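Local coordinates for alpha-Amylase (PDB 2B5D), which is a family 57 glycoside hydrolase with a fold built round a mostly parallel beta-sheet flanked by helices, at residues D276-D279 against R284-T287. Sequence-based numbering, arbitrary orientation.
Sequences DYID and RINT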
loop_
_atom_site.group_PDB
_atom_site.type_symbol
_atom_site.label_atom_id
_atom_site.label_comp_id
_atom_site.label_asym_id
_atom_site.label_seq_id
_atom_site.Cartn_x
_atom_site.Cartn_y
_atom_site.Cartn_z
ATOM N N ASP A 276 -12.024 22.490 -11.499
ATOM C CA ASP A 276 -10.811 22.767 -12.281
ATOM C C ASP A 276 -9.837 23.762 -11.612
ATOM O O ASP A 276 -9.178 24.569 -12.283
ATOM C CB ASP A 276 -11.166 23.183 -13.714
ATOM C CG ASP A 276 -12.092 24.369 -13.759
ATOM O OD1 ASP A 276 -12.743 24.660 -12.727
ATOM O OD2 ASP A 276 -12.169 25.005 -14.830
ATOM N N TYR A 277 -9.759 23.686 -10.282
ATOM C CA TYR A 277 -8.733 24.382 -9.504
ATOM C C TYR A 277 -8.094 23.423 -8.513
ATOM O O TYR A 277 -7.071 23.740 -7.909
ATOM C CB TYR A 277 -9.304 25.605 -8.794
ATOM C CG TYR A 277 -10.112 26.500 -9.698
ATOM C CD1 TYR A 277 -11.508 26.497 -9.639
ATOM C CD2 TYR A 277 -9.490 27.332 -10.634
ATOM C CE1 TYR A 277 -12.261 27.312 -10.477
ATOM C CE2 TYR A 277 -10.235 28.149 -11.480
ATOM C CZ TYR A 277 -11.616 28.130 -11.392
ATOM O OH TYR A 277 -12.364 28.929 -12.209
ATOM N N ILE A 278 -8.698 22.251 -8.351
ATOM C CA ILE A 278 -8.056 21.142 -7.641
ATOM C C ILE A 278 -7.300 20.248 -8.631
ATOM O O ILE A 278 -7.062 20.637 -9.772
ATOM C CB ILE A 278 -9.063 20.315 -6.781
ATOM C CG1 ILE A 278 -10.275 19.886 -7.629
ATOM C CG2 ILE A 278 -9.456 21.100 -5.527
ATOM C CD1 ILE A 278 -11.356 19.120 -6.893
ATOM N N ASP A 279 -6.928 19.053 -8.180
ATOM C CA ASP A 279 -6.241 18.067 -9.015
ATOM C C ASP A 279 -7.129 17.572 -10.172
ATOM O O ASP A 279 -8.330 17.350 -9.976
ATOM C CB ASP A 279 -5.811 16.882 -8.145
ATOM C CG ASP A 279 -4.539 16.203 -8.647
ATOM O OD1 ASP A 279 -4.592 14.982 -8.892
ATOM O OD2 ASP A 279 -3.485 16.878 -8.784
ATOM N N ARG A 284 -9.337 16.679 -3.794
ATOM C CA ARG A 284 -9.285 17.980 -3.111
ATOM C C ARG A 284 -7.859 18.313 -2.675
ATOM O O ARG A 284 -7.178 17.483 -2.051
ATOM C CB ARG A 284 -10.177 17.971 -1.858
ATOM C CG ARG A 284 -11.616 17.518 -2.055
ATOM C CD ARG A 284 -12.453 18.648 -2.556
ATOM N NE ARG A 284 -13.867 18.506 -2.225
ATOM C CZ ARG A 284 -14.732 19.514 -2.252
ATOM N NH1 ARG A 284 -14.324 20.732 -2.577
ATOM N NH2 ARG A 284 -16.005 19.312 -1.950
ATOM N N ILE A 285 -7.418 19.523 -3.004
ATOM C CA ILE A 285 -6.110 20.037 -2.583
ATOM C C ILE A 285 -6.258 21.511 -2.218
ATOM O O ILE A 285 -7.334 22.084 -2.413
ATOM C CB ILE A 285 -5.035 19.911 -3.701
ATOM C CG1 ILE A 285 -5.440 20.730 -4.936
ATOM C CG2 ILE A 285 -4.715 18.429 -4.015
ATOM C CD1 ILE A 285 -4.330 20.906 -5.934
ATOM N N ASN A 286 -5.175 22.109 -1.704
ATOM C CA ASN A 286 -5.128 23.542 -1.365
ATOM C C ASN A 286 -5.070 24.416 -2.611
ATOM O O ASN A 286 -4.423 24.065 -3.610
ATOM C CB ASN A 286 -3.953 23.863 -0.420
ATOM C CG ASN A 286 -4.235 23.478 1.043
ATOM O OD1 ASN A 286 -3.318 23.209 1.814
ATOM N ND2 ASN A 286 -5.501 23.457 1.425
ATOM N N THR A 287 -5.764 25.550 -2.538
ATOM C CA THR A 287 -5.868 26.496 -3.648
ATOM C C THR A 287 -4.999 27.724 -3.403
ATOM O O THR A 287 -4.503 28.354 -4.344
ATOM C CB THR A 287 -7.346 26.966 -3.872
ATOM O OG1 THR A 287 -7.836 27.611 -2.691
ATOM C CG2 THR A 287 -8.261 25.800 -4.196
#
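With chi1 of 52° in Ile278 and 62° in Ile285, both isoleucines set CG1 between their own backbone N and carbonyl carbon and leave CG2 anti to that carbon, and the two side chains reach past each other to the opposing backbone. The CG2 methyl of Ile278 lies against the main chain of the other segment, touching Arg284 CA and coming within 3.6 Å of Ile285 N. In return, the CG1-CD1 arm of Ile285 runs alongside the main chain at Ile278, with CG1 3.8 Å from Ile278 CA and CD1 close to Asp279 N. The two branches themselves meet at 4.1 Å between Ile278 CG2 and Ile285 CG1. Farther along, Thr287 CG2 approaches Tyr277 O loosely, at 4.4 Å.

Both segments belong to the long loop between helices 271-274 and 309-338, and four residues without regular structure link them. The loop is tied to its surroundings by polar ends: Tyr277 OH hydrogen-bonds to Glu83 and Lys87 of helix 68-91, Arg284 NH1 to the carbonyls of Gly266 and Arg269, and Thr287 OG1 to Asp264 and Ile289 N. Across the contact itself the side chains are aliphatic, set against carbon and main-chain amide nitrogens without a hydrogen bond between the segments, consistent with van der Waals contact joining the two arms of this loop, while the hydrogen bonds to neighbouring parts of the chain probably hold it in place.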